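Local coordinates for Serine/threonine protein phosphatase Stp1 (Streptococcus agalactiae, PDB 2PK0), which catalyses the removal of phosphate from phosphoserine and phosphothreonine in proteins, as a magnesium-binding phosphatase of the PP2C family, at residues A[7-12]-A[220-225]; A[105-110]-A[124-129]; A[116-121]-A[135-140]; A[192-197]-A[239-244]. One frame throughout, in Å; residues are numbered along the deposited sequence.

Contact 1: A[7-12]-A[220-225]; sequences EISLLT and DKNQDL
Asn-222 meets Ser-9 and Leu-11 at once, and this is how helix 218-231 rests on the face of a β-sheet, beside its outermost strand. Its ND2 reaches the hydroxyl of Ser-9 in a long, weak but nearly straight hydrogen bond (Asn-222 ND2 to Ser-9 OG 3.4 Å, 176° at the hydrogen). That hydroxyl has its stronger partner in Asp-219, just before the segment, so the serine is held from the same helix through two side chains. The amide carbon of Asn-222 meanwhile lies against the aliphatic start of Leu-11, with Asn-222 CG 3.8 Å from Leu-11 CB. Farther out, Leu-11 CD2 comes to 3.6 Å from the backbone O of Asn-222.

Next along the helix, Gln-223 starts off to one side, but a bend at chi2 (47°) brings its amide back, and NE2 stops 3.6 Å from Leu-11 CD2. The leucine methyl thus touches both the helix backbone and the glutamine end, near the solvent-facing margin.

Strand and helix run at 31° to each other, their axes 8.6 Å apart. Strand 6-13 is outermost in its sheet and pairs with strand 238-245, whose Val-240 and Leu-242 also touch Asn-222, while Leu-225 turns its side chain to helix 205-212.

Contact 2: A[105-110]-A[124-129]; sequences TIEAVA and SRIGIV
Thr-105 and Ser-124 stand where the two backbones are nearest, their CA atoms 6.5 Å apart. Beyond them strands 106-110 and 125-129 splay, with an angle of 41° between their directions and axes no nearer than 8.4 Å. That spacing is too wide for backbone pairing, so the gap is bridged by side chains.

At the narrow end the two hydroxyls are hydrogen-bonded, Thr-105 OG1 to Ser-124 OG at 2.8 Å. Thr-105 OG1 lies between its own backbone N and carbonyl carbon (chi1 72°), a rotation from which it also accepts the backbone N-H of Asp-41.

Glu-107 fills the middle. Its chain bends at chi2 and lays Glu-107 CG against Ser-124 CB at 3.6 Å. One carboxylate oxygen, OE1, rests on the CG1 and CD1 end of Ile-126, whereas OE2 is engaged by the imidazole of His-120; a buried acid is thereby given a polar partner on one oxygen and hydrocarbon on the other. Val-109 and Ile-126 run past one another head to tail, Val-109 CG2 lying 4.1 Å from Ile-126 CD1.

Two sheets facing one another through such a core form the β-sandwich of PP2C phosphatases, and Ser-124 lies near its metal end, its side chain about 7 Å from a bound magnesium ion.

Contact 3: A[116-121]-A[135-140]; sequences IIFAHV and HLLTSD
The imidazole of His-120 carries Thr-138 on one face and Ser-139 at its edge. Thr-138 CB sits 3.6 Å above the His-120 ring plane, over its centre, a CH-pi contact almost along the ring normal. The methyl CG2 of the same threonine leans across toward the root of the ring, 3.7 Å from His-120 CG. At the edge, NE2 donates to the backbone carbonyl of Ser-139, with His-120 NE2 2.7 Å from Ser-139 O and 166° at the hydrogen. The oxygen stays close to the ring plane, yet seen from the carbonyl the nitrogen stands well above the C=O plane, 46° out of it. His-141, the next residue after the segment, stacks its ring with that of His-120.

The phenyl ring of Phe-118 meets the loop obliquely. Its CG is placed between backbone N and carbonyl carbon (chi1 66°), and the ring swings out so that Phe-118 CE1 lies 3.8 Å from Thr-138 CG2. The threonine methyl is therefore shared by two aromatic rings. CZ approaches Leu-137 O, and Phe-118 CE2 touches Leu-137 CB at 4.3 Å. Farther along, Ile-116 CD1 and Leu-137 CD1 just meet, 4.4 Å apart.

Both imidazole nitrogens are used, since ND1 is bonded to the carboxylate of Glu-107. With an acceptor at NE2 and an acid at ND1, the buried pair would be expected to share a proton or to carry opposite charges; either way the ring's rotation is fixed from both ends, while Thr-138 lies on its face.

Contact 4: A[192-197]-A[239-244]; sequences LVVNSD and TVALVY. With MG (magnesium ion), chain F.
Leu-192 packs alongside Val-243, the two side chains pointing the same way from a hydrogen-bonded antiparallel pair. Followed outward, Leu-192 CB lies 3.8 Å from Val-243 CB and also meets CG2 of that valine. With CG anti to the backbone N (chi1 -171°), the chain then carries its two methyls over the sheet: Leu-192 CD2 comes to 4.1 Å from Val-243 CG2, while CD1 turns to Gly-127 on the next strand and to Ile-116 of the other sheet.

Val-194 and Ala-241 form the second hydrogen-bonded pair on this face, their CB atoms 3.9 Å apart. Each of these pairs has its two reciprocal N-H to O bonds, and Ser-196 N adds a fifth to Thr-239 O (3.1 Å). The alternate residues face the other way: Val-193 CG2 lies beside Leu-242 CD2 at 3.8 Å, and Val-240 and Leu-242 lean there on helix 218-231. Mostly hydrophobic side chains thus line both faces, one toward the partner sheet, the other toward the helix.

Beyond the strand end, Ser-196 directs its hydroxyl to Asp-23, and Asp-197 reaches the metal. Asp-197 OD1 binds magnesium at 2.1 Å, and OD2 accepts a hydrogen bond from water 1, another ligand of the ion. Asp-41, Asp-236 and waters 2 and 3 complete the six ligands. Aspartates and waters gathered round magnesium at the end of a β-sandwich are the hallmark of the PP2C active site.

How the contacts relate
Contacts 1, 4 and 2 follow one another across the fold. Contact 1 adjoins contact 4, centres about 8 Å apart, through Ser-9 N to Leu-242 O (2.7 Å) and the hydroxyl pair Thr-12 OG1 and Thr-239 OG1 (2.8 Å). Contact 4 joins contact 2 by Arg-125 N to Asn-195 O, 2.7 Å. Contact 2, between the two sheets, and contact 3, between one sheet and the loop that leaves strand 133-136, have centres about 5 Å apart and share the Glu-107 OE2 to His-120 ND1 bond of 2.7 Å. Contacts 1 and 3 do not touch, their nearest atoms being about 9 Å apart. Contact 4 alone supplies a magnesium ligand; the side chain of His-120 in contact 3 is about 12 Å from a magnesium ion.

Contact 1: A[7-12]-A[220-225]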
loop_
_atom_site.group_PDB
_atom_site.type_symbol
_atom_site.label_atom_id
_atom_site.label_comp_id
_atom_site.label_asym_id
_atom_site.label_seq_id
_atom_site.Cartn_x
_atom_site.Cartn_y
_atom_site.Cartn_z
ATOM N N GLU A 7 17.298 -2.849 -2.268
ATOM C CA GLU A 7 17.314 -1.965 -1.116
ATOM C C GLU A 7 15.896 -1.523 -0.814
ATOM O O GLU A 7 15.183 -1.064 -1.719
ATOM C CB GLU A 7 18.220 -0.748 -1.352
ATOM C CG GLU A 7 18.499 0.015 -0.087
ATOM C CD GLU A 7 19.138 1.389 -0.305
ATOM O OE1 GLU A 7 19.481 1.729 -1.467
ATOM O OE2 GLU A 7 19.285 2.137 0.710
ATOM N N ILE A 8 15.482 -1.665 0.447
ATOM C CA ILE A 8 14.143 -1.240 0.862
ATOM C C ILE A 8 14.200 0.018 1.744
ATOM O O ILE A 8 15.009 0.092 2.667
ATOM C CB ILE A 8 13.439 -2.367 1.644
ATOM C CG1 ILE A 8 13.307 -3.629 0.791
ATOM C CG2 ILE A 8 12.056 -1.934 2.156
ATOM C CD1 ILE A 8 12.670 -4.829 1.585
ATOM N N SER A 9 13.338 0.998 1.477
ATOM C CA SER A 9 13.241 2.187 2.327
ATOM C C SER A 9 11.793 2.457 2.779
ATOM O O SER A 9 10.898 2.592 1.941
ATOM C CB SER A 9 13.774 3.396 1.567
ATOM O OG SER A 9 13.855 4.546 2.380
ATOM N N LEU A 10 11.573 2.551 4.098
ATOM C CA LEU A 10 10.241 2.817 4.651
ATOM C C LEU A 10 10.188 4.207 5.276
ATOM O O LEU A 10 11.128 4.614 5.935
ATOM C CB LEU A 10 9.889 1.780 5.721
ATOM C CG LEU A 10 9.914 0.272 5.417
ATOM C CD1 LEU A 10 9.432 -0.464 6.614
ATOM C CD2 LEU A 10 9.065 -0.130 4.236
ATOM N N LEU A 11 9.099 4.942 5.067
ATOM C CA LEU A 11 8.925 6.237 5.722
ATOM C C LEU A 11 7.452 6.532 5.927
ATOM O O LEU A 11 6.629 6.293 5.029
ATOM C CB LEU A 11 9.560 7.396 4.912
ATOM C CG LEU A 11 9.617 8.790 5.601
ATOM C CD1 LEU A 11 10.392 8.739 6.931
ATOM C CD2 LEU A 11 10.194 9.877 4.728
ATOM N N THR A 12 7.118 7.056 7.101
ATOM C CA THR A 12 5.785 7.601 7.307
ATOM C C THR A 12 5.856 9.035 7.816
ATOM O O THR A 12 6.802 9.404 8.510
ATOM C CB THR A 12 4.898 6.733 8.248
ATOM O OG1 THR A 12 3.577 7.279 8.255
ATOM C CG2 THR A 12 5.431 6.720 9.680
ATOM N N ASP A 220 17.084 9.326 1.258
ATOM C CA ASP A 220 16.947 10.773 0.968
ATOM C C ASP A 220 15.810 11.043 -0.018
ATOM O O ASP A 220 15.125 12.071 0.083
ATOM C CB ASP A 220 18.231 11.402 0.400
ATOM C CG ASP A 220 19.286 11.724 1.468
ATOM O OD1 ASP A 220 19.054 11.450 2.664
ATOM O OD2 ASP A 220 20.368 12.252 1.094
ATOM N N LYS A 221 15.630 10.135 -0.977
ATOM C CA LYS A 221 14.575 10.261 -1.975
ATOM C C LYS A 221 13.192 10.126 -1.343
ATOM O O LYS A 221 12.268 10.858 -1.704
ATOM C CB LYS A 221 14.749 9.224 -3.087
ATOM C CG LYS A 221 15.802 9.572 -4.140
ATOM C CD LYS A 221 16.383 8.296 -4.747
ATOM C CE LYS A 221 17.256 8.583 -5.952
ATOM N NZ LYS A 221 17.491 7.334 -6.722
ATOM N N ASN A 222 13.068 9.206 -0.385
ATOM C CA ASN A 222 11.820 8.990 0.316
ATOM C C ASN A 222 11.478 10.217 1.142
ATOM O O ASN A 222 10.319 10.617 1.204
ATOM C CB ASN A 222 11.933 7.759 1.210
ATOM C CG ASN A 222 10.642 6.935 1.267
ATOM O OD1 ASN A 222 9.542 7.438 1.015
ATOM N ND2 ASN A 222 10.783 5.656 1.613
ATOM N N GLN A 223 12.496 10.829 1.745
ATOM C CA GLN A 223 12.340 12.085 2.486
ATOM C C GLN A 223 11.887 13.214 1.564
ATOM O O GLN A 223 11.015 13.995 1.921
ATOM C CB GLN A 223 13.641 12.455 3.229
ATOM C CG GLN A 223 13.513 13.617 4.220
ATOM C CD GLN A 223 12.291 13.484 5.129
ATOM O OE1 GLN A 223 11.306 14.233 4.991
ATOM N NE2 GLN A 223 12.341 12.511 6.059
ATOM N N ASP A 224 12.448 13.260 0.359
ATOM C CA ASP A 224 12.054 14.249 -0.646
ATOM C C ASP A 224 10.627 14.083 -1.130
ATOM O O ASP A 224 9.986 15.051 -1.491
ATOM C CB ASP A 224 12.973 14.175 -1.867
ATOM C CG ASP A 224 14.331 14.786 -1.624
ATOM O OD1 ASP A 224 14.555 15.382 -0.554
ATOM O OD2 ASP A 224 15.179 14.676 -2.523
ATOM N N LEU A 225 10.148 12.850 -1.153
ATOM C CA LEU A 225 8.779 12.548 -1.550
ATOM C C LEU A 225 7.766 13.098 -0.549
ATOM O O LEU A 225 6.749 13.663 -0.953
ATOM C CB LEU A 225 8.581 11.040 -1.710
ATOM C CG LEU A 225 9.113 10.344 -2.966
ATOM C CD1 LEU A 225 8.802 8.852 -2.911
ATOM C CD2 LEU A 225 8.501 10.930 -4.210
#

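Contact 2: A[105-110]-A[124-129]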
loop_
_atom_site.group_PDB
_atom_site.type_symbol
_atom_site.label_atom_id
_atom_site.label_comp_id
_atom_site.label_asym_id
_atom_site.label_seq_id
_atom_site.Cartn_x
_atom_site.Cartn_y
_atom_site.Cartn_z
ATOM N N THR A 105 -7.039 0.207 4.615
ATOM C CA THR A 105 -6.582 -0.319 3.331
ATOM C C THR A 105 -5.446 -1.311 3.592
ATOM O O THR A 105 -4.884 -1.340 4.687
ATOM C CB THR A 105 -6.013 0.770 2.394
ATOM O OG1 THR A 105 -4.738 1.210 2.880
ATOM C CG2 THR A 105 -6.947 1.938 2.264
ATOM N N ILE A 106 -5.085 -2.107 2.594
ATOM C CA ILE A 106 -3.827 -2.857 2.680
ATOM C C ILE A 106 -3.062 -2.959 1.356
ATOM O O ILE A 106 -3.656 -3.037 0.279
ATOM C CB ILE A 106 -3.998 -4.273 3.295
ATOM C CG1 ILE A 106 -2.706 -4.695 4.006
ATOM C CG2 ILE A 106 -4.421 -5.315 2.242
ATOM C CD1 ILE A 106 -2.627 -6.177 4.313
ATOM N N GLU A 107 -1.738 -2.887 1.464
ATOM C CA GLU A 107 -0.827 -3.357 0.429
ATOM C C GLU A 107 0.162 -4.319 1.077
ATOM O O GLU A 107 0.892 -3.942 2.008
ATOM C CB GLU A 107 -0.042 -2.209 -0.229
ATOM C CG GLU A 107 -0.864 -1.086 -0.834
ATOM C CD GLU A 107 -1.903 -1.559 -1.839
ATOM O OE1 GLU A 107 -1.650 -2.521 -2.584
ATOM O OE2 GLU A 107 -3.001 -0.977 -1.881
ATOM N N ALA A 108 0.181 -5.554 0.599
ATOM C CA ALA A 108 1.094 -6.528 1.137
ATOM C C ALA A 108 1.920 -7.047 -0.023
ATOM O O ALA A 108 1.377 -7.538 -1.005
ATOM C CB ALA A 108 0.331 -7.649 1.813
ATOM N N VAL A 109 3.235 -6.880 0.066
ATOM C CA VAL A 109 4.121 -7.176 -1.061
ATOM C C VAL A 109 5.239 -8.075 -0.589
ATOM O O VAL A 109 5.952 -7.725 0.356
ATOM C CB VAL A 109 4.777 -5.900 -1.627
ATOM C CG1 VAL A 109 5.598 -6.226 -2.870
ATOM C CG2 VAL A 109 3.749 -4.856 -1.946
ATOM N N ALA A 110 5.379 -9.233 -1.229
ATOM C CA ALA A 110 6.474 -10.147 -0.935
ATOM C C ALA A 110 7.399 -10.228 -2.144
ATOM O O ALA A 110 6.922 -10.212 -3.290
ATOM C CB ALA A 110 5.949 -11.498 -0.611
ATOM N N SER A 124 -4.889 2.627 -1.528
ATOM C CA SER A 124 -3.442 2.685 -1.502
ATOM C C SER A 124 -2.923 2.200 -2.861
ATOM O O SER A 124 -3.657 1.587 -3.638
ATOM C CB SER A 124 -2.898 1.836 -0.361
ATOM O OG SER A 124 -3.164 2.419 0.895
ATOM N N ARG A 125 -1.683 2.509 -3.194
ATOM C CA ARG A 125 -1.227 2.211 -4.537
ATOM C C ARG A 125 0.121 1.545 -4.575
ATOM O O ARG A 125 0.907 1.641 -3.621
ATOM C CB ARG A 125 -1.166 3.470 -5.371
ATOM C CG ARG A 125 -2.484 4.132 -5.536
ATOM C CD ARG A 125 -2.486 4.956 -6.749
ATOM N NE ARG A 125 -3.785 5.567 -6.935
ATOM C CZ ARG A 125 -3.959 6.696 -7.596
ATOM N NH1 ARG A 125 -2.900 7.305 -8.105
ATOM N NH2 ARG A 125 -5.173 7.222 -7.716
ATOM N N ILE A 126 0.353 0.840 -5.685
ATOM C CA ILE A 126 1.628 0.225 -6.008
ATOM C C ILE A 126 1.980 0.581 -7.442
ATOM O O ILE A 126 1.149 0.421 -8.355
ATOM C CB ILE A 126 1.564 -1.292 -5.911
ATOM C CG1 ILE A 126 1.187 -1.724 -4.498
ATOM C CG2 ILE A 126 2.884 -1.916 -6.316
ATOM C CD1 ILE A 126 0.890 -3.183 -4.418
ATOM N N GLY A 127 3.201 1.073 -7.641
ATOM C CA GLY A 127 3.673 1.366 -8.976
ATOM C C GLY A 127 5.110 0.965 -9.225
ATOM O O GLY A 127 5.863 0.707 -8.298
ATOM N N ILE A 128 5.491 0.907 -10.488
ATOM C CA ILE A 128 6.881 0.690 -10.835
ATOM C C ILE A 128 7.361 1.897 -11.601
ATOM O O ILE A 128 6.669 2.395 -12.484
ATOM C CB ILE A 128 7.087 -0.589 -11.695
ATOM C CG1 ILE A 128 6.894 -1.844 -10.851
ATOM C CG2 ILE A 128 8.485 -0.625 -12.329
ATOM C CD1 ILE A 128 6.699 -3.055 -11.682
ATOM N N VAL A 129 8.530 2.391 -11.230
ATOM C CA VAL A 129 9.200 3.417 -12.016
ATOM C C VAL A 129 10.361 2.809 -12.815
ATOM O O VAL A 129 11.304 2.268 -12.240
ATOM C CB VAL A 129 9.656 4.569 -11.115
ATOM C CG1 VAL A 129 10.515 5.578 -11.890
ATOM C CG2 VAL A 129 8.430 5.227 -10.483
#

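Contact 3: A[116-121]-A[135-140]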
loop_
_atom_site.group_PDB
_atom_site.type_symbol
_atom_site.label_atom_id
_atom_site.label_comp_id
_atom_site.label_asym_id
_atom_site.label_seq_id
_atom_site.Cartn_x
_atom_site.Cartn_y
_atom_site.Cartn_z
ATOM N N ILE A 116 7.771 -9.896 -7.627
ATOM C CA ILE A 116 6.942 -9.508 -6.506
ATOM C C ILE A 116 5.572 -10.147 -6.688
ATOM O O ILE A 116 5.136 -10.395 -7.814
ATOM C CB ILE A 116 6.749 -7.974 -6.388
ATOM C CG1 ILE A 116 6.351 -7.374 -7.726
ATOM C CG2 ILE A 116 8.017 -7.298 -5.926
ATOM C CD1 ILE A 116 5.600 -6.103 -7.593
ATOM N N ILE A 117 4.918 -10.436 -5.568
ATOM C CA ILE A 117 3.505 -10.710 -5.575
ATOM C C ILE A 117 2.805 -9.820 -4.534
ATOM O O ILE A 117 3.235 -9.720 -3.379
ATOM C CB ILE A 117 3.176 -12.213 -5.380
ATOM C CG1 ILE A 117 1.651 -12.426 -5.330
ATOM C CG2 ILE A 117 3.846 -12.750 -4.140
ATOM C CD1 ILE A 117 1.203 -13.859 -5.567
ATOM N N PHE A 118 1.739 -9.151 -4.952
ATOM C CA PHE A 118 1.039 -8.312 -4.031
ATOM C C PHE A 118 -0.411 -8.704 -3.813
ATOM O O PHE A 118 -1.036 -9.293 -4.679
ATOM C CB PHE A 118 1.159 -6.836 -4.438
ATOM C CG PHE A 118 0.472 -6.485 -5.739
ATOM C CD1 PHE A 118 -0.893 -6.168 -5.776
ATOM C CD2 PHE A 118 1.194 -6.420 -6.921
ATOM C CE1 PHE A 118 -1.522 -5.827 -6.963
ATOM C CE2 PHE A 118 0.563 -6.074 -8.128
ATOM C CZ PHE A 118 -0.785 -5.780 -8.146
ATOM N N ALA A 119 -0.927 -8.338 -2.643
ATOM C CA ALA A 119 -2.354 -8.310 -2.366
ATOM C C ALA A 119 -2.728 -6.855 -2.084
ATOM O O ALA A 119 -1.975 -6.156 -1.405
ATOM C CB ALA A 119 -2.679 -9.177 -1.168
ATOM N N HIS A 120 -3.898 -6.421 -2.564
ATOM C CA HIS A 120 -4.285 -4.998 -2.544
ATOM C C HIS A 120 -5.773 -4.802 -2.245
ATOM O O HIS A 120 -6.604 -5.434 -2.863
ATOM C CB HIS A 120 -3.915 -4.365 -3.889
ATOM C CG HIS A 120 -4.785 -3.219 -4.296
ATOM N ND1 HIS A 120 -4.784 -2.009 -3.635
ATOM C CD2 HIS A 120 -5.652 -3.086 -5.327
ATOM C CE1 HIS A 120 -5.625 -1.186 -4.236
ATOM N NE2 HIS A 120 -6.168 -1.815 -5.261
ATOM N N VAL A 121 -6.084 -3.937 -1.277
ATOM C CA VAL A 121 -7.439 -3.664 -0.807
ATOM C C VAL A 121 -7.527 -2.179 -0.454
ATOM O O VAL A 121 -6.841 -1.740 0.454
ATOM C CB VAL A 121 -7.750 -4.413 0.526
ATOM C CG1 VAL A 121 -9.159 -4.051 1.041
ATOM C CG2 VAL A 121 -7.627 -5.904 0.383
ATOM N N HIS A 135 4.564 3.277 -13.814
ATOM C CA HIS A 135 3.529 2.354 -14.267
ATOM C C HIS A 135 2.630 1.954 -13.107
ATOM O O HIS A 135 3.091 1.305 -12.183
ATOM C CB HIS A 135 4.158 1.098 -14.857
ATOM C CG HIS A 135 4.965 1.352 -16.090
ATOM N ND1 HIS A 135 4.469 1.146 -17.360
ATOM C CD2 HIS A 135 6.233 1.802 -16.248
ATOM C CE1 HIS A 135 5.401 1.447 -18.245
ATOM N NE2 HIS A 135 6.478 1.855 -17.596
ATOM N N LEU A 136 1.359 2.342 -13.160
ATOM C CA LEU A 136 0.403 1.977 -12.121
ATOM C C LEU A 136 0.024 0.498 -12.191
ATOM O O LEU A 136 -0.308 -0.011 -13.250
ATOM C CB LEU A 136 -0.839 2.863 -12.216
ATOM C CG LEU A 136 -2.018 2.577 -11.283
ATOM C CD1 LEU A 136 -1.647 2.703 -9.794
ATOM C CD2 LEU A 136 -3.193 3.463 -11.629
ATOM N N LEU A 137 0.091 -0.187 -11.056
ATOM C CA LEU A 137 -0.202 -1.630 -10.992
ATOM C C LEU A 137 -1.554 -2.000 -10.368
ATOM O O LEU A 137 -2.088 -3.053 -10.667
ATOM C CB LEU A 137 0.906 -2.374 -10.236
ATOM C CG LEU A 137 2.302 -2.350 -10.856
ATOM C CD1 LEU A 137 3.219 -3.373 -10.160
ATOM C CD2 LEU A 137 2.231 -2.592 -12.371
ATOM N N THR A 138 -2.080 -1.150 -9.487
ATOM C CA THR A 138 -3.312 -1.422 -8.757
ATOM C C THR A 138 -4.422 -0.512 -9.234
ATOM O O THR A 138 -4.184 0.488 -9.889
ATOM C CB THR A 138 -3.152 -1.168 -7.256
ATOM O OG1 THR A 138 -2.659 0.159 -7.058
ATOM C CG2 THR A 138 -2.180 -2.149 -6.639
ATOM N N SER A 139 -5.651 -0.862 -8.903
ATOM C CA SER A 139 -6.767 -0.018 -9.260
ATOM C C SER A 139 -7.464 0.346 -7.961
ATOM O O SER A 139 -7.706 -0.528 -7.137
ATOM C CB SER A 139 -7.700 -0.755 -10.225
ATOM O OG SER A 139 -8.842 0.031 -10.526
ATOM N N ASP A 140 -7.733 1.635 -7.767
ATOM C CA ASP A 140 -8.339 2.126 -6.538
ATOM C C ASP A 140 -9.704 1.453 -6.347
ATOM O O ASP A 140 -10.488 1.388 -7.284
ATOM C CB ASP A 140 -8.520 3.653 -6.595
ATOM C CG ASP A 140 -7.226 4.437 -6.304
ATOM O OD1 ASP A 140 -6.169 3.809 -6.107
ATOM O OD2 ASP A 140 -7.263 5.694 -6.272
#

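Contact 4: A[192-197]-A[239-244]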
loop_
_atom_site.group_PDB
_atom_site.type_symbol
_atom_site.label_atom_id
_atom_site.label_comp_id
_atom_site.label_asym_id
_atom_site.label_seq_id
_atom_site.Cartn_x
_atom_site.Cartn_y
_atom_site.Cartn_z
ATOM N N LEU A 192 10.132 -0.036 -7.099
ATOM C CA LEU A 192 8.782 -0.332 -6.660
ATOM C C LEU A 192 8.395 0.810 -5.750
ATOM O O LEU A 192 9.183 1.199 -4.874
ATOM C CB LEU A 192 8.717 -1.640 -5.864
ATOM C CG LEU A 192 7.297 -2.137 -5.545
ATOM C CD1 LEU A 192 6.513 -2.412 -6.826
ATOM C CD2 LEU A 192 7.350 -3.362 -4.680
ATOM N N VAL A 193 7.192 1.357 -5.952
ATOM C CA VAL A 193 6.707 2.429 -5.116
ATOM C C VAL A 193 5.382 2.027 -4.473
ATOM O O VAL A 193 4.354 1.955 -5.128
ATOM C CB VAL A 193 6.525 3.731 -5.916
ATOM C CG1 VAL A 193 6.115 4.904 -4.985
ATOM C CG2 VAL A 193 7.791 4.084 -6.675
ATOM N N VAL A 194 5.410 1.751 -3.181
ATOM C CA VAL A 194 4.194 1.406 -2.474
ATOM C C VAL A 194 3.792 2.603 -1.609
ATOM O O VAL A 194 4.581 3.066 -0.790
ATOM C CB VAL A 194 4.405 0.149 -1.594
ATOM C CG1 VAL A 194 3.101 -0.266 -0.954
ATOM C CG2 VAL A 194 4.973 -1.005 -2.415
ATOM N N ASN A 195 2.579 3.112 -1.793
ATOM C CA ASN A 195 2.154 4.290 -1.031
ATOM C C ASN A 195 0.657 4.378 -0.639
ATOM O O ASN A 195 -0.218 3.763 -1.260
ATOM C CB ASN A 195 2.584 5.567 -1.743
ATOM C CG ASN A 195 1.918 5.726 -3.068
ATOM O OD1 ASN A 195 0.876 6.362 -3.174
ATOM N ND2 ASN A 195 2.496 5.134 -4.091
ATOM N N SER A 196 0.377 5.174 0.388
ATOM C CA SER A 196 -0.994 5.460 0.793
ATOM C C SER A 196 -1.398 6.653 -0.034
ATOM O O SER A 196 -0.535 7.264 -0.670
ATOM C CB SER A 196 -1.066 5.809 2.278
ATOM O OG SER A 196 -0.273 6.946 2.563
ATOM N N ASP A 197 -2.681 7.015 -0.013
ATOM C CA ASP A 197 -3.181 8.028 -0.936
ATOM C C ASP A 197 -2.585 9.417 -0.712
ATOM O O ASP A 197 -2.581 10.237 -1.622
ATOM C CB ASP A 197 -4.722 8.072 -0.991
ATOM C CG ASP A 197 -5.381 8.242 0.389
ATOM O OD1 ASP A 197 -4.672 8.188 1.415
ATOM O OD2 ASP A 197 -6.622 8.419 0.470
ATOM N N THR A 239 2.651 7.913 3.453
ATOM C CA THR A 239 3.368 6.712 3.883
ATOM C C THR A 239 3.862 5.977 2.661
ATOM O O THR A 239 3.074 5.683 1.774
ATOM C CB THR A 239 2.457 5.803 4.721
ATOM O OG1 THR A 239 2.202 6.439 5.984
ATOM C CG2 THR A 239 3.114 4.476 4.993
ATOM N N VAL A 240 5.175 5.736 2.578
ATOM C CA VAL A 240 5.776 5.199 1.355
ATOM C C VAL A 240 6.784 4.081 1.634
ATOM O O VAL A 240 7.643 4.209 2.515
ATOM C CB VAL A 240 6.478 6.315 0.499
ATOM C CG1 VAL A 240 6.828 5.806 -0.885
ATOM C CG2 VAL A 240 5.610 7.548 0.350
ATOM N N ALA A 241 6.667 2.976 0.899
ATOM C CA ALA A 241 7.752 1.997 0.808
ATOM C C ALA A 241 8.385 2.068 -0.569
ATOM O O ALA A 241 7.688 1.992 -1.592
ATOM C CB ALA A 241 7.243 0.608 1.054
ATOM N N LEU A 242 9.701 2.215 -0.609
ATOM C CA LEU A 242 10.414 2.197 -1.882
ATOM C C LEU A 242 11.342 1.016 -1.908
ATOM O O LEU A 242 12.020 0.758 -0.917
ATOM C CB LEU A 242 11.243 3.455 -2.076
ATOM C CG LEU A 242 10.544 4.790 -2.282
ATOM C CD1 LEU A 242 11.581 5.875 -2.102
ATOM C CD2 LEU A 242 9.925 4.868 -3.657
ATOM N N VAL A 243 11.348 0.291 -3.031
ATOM C CA VAL A 243 12.304 -0.779 -3.271
ATOM C C VAL A 243 13.098 -0.468 -4.553
ATOM O O VAL A 243 12.515 -0.311 -5.611
ATOM C CB VAL A 243 11.616 -2.151 -3.437
ATOM C CG1 VAL A 243 12.652 -3.278 -3.431
ATOM C CG2 VAL A 243 10.554 -2.379 -2.360
ATOM N N TYR A 244 14.422 -0.378 -4.449
ATOM C CA TYR A 244 15.292 -0.163 -5.607
ATOM C C TYR A 244 16.019 -1.459 -5.989
ATOM O O TYR A 244 16.553 -2.152 -5.124
ATOM C CB TYR A 244 16.308 0.947 -5.307
ATOM C CG TYR A 244 17.364 1.108 -6.382
ATOM C CD1 TYR A 244 17.021 1.541 -7.665
ATOM C CD2 TYR A 244 18.703 0.839 -6.119
ATOM C CE1 TYR A 244 17.969 1.693 -8.646
ATOM C CE2 TYR A 244 19.654 0.974 -7.100
ATOM C CZ TYR A 244 19.278 1.401 -8.358
ATOM O OH TYR A 244 20.224 1.540 -9.336
HETATM MG MG MG F . -5.108 8.313 3.425
HETATM O O HOH W 1 -7.234 8.263 3.057
HETATM O O HOH W 2 -5.925 8.357 5.457
HETATM O O HOH W 3 -3.202 7.979 4.387
#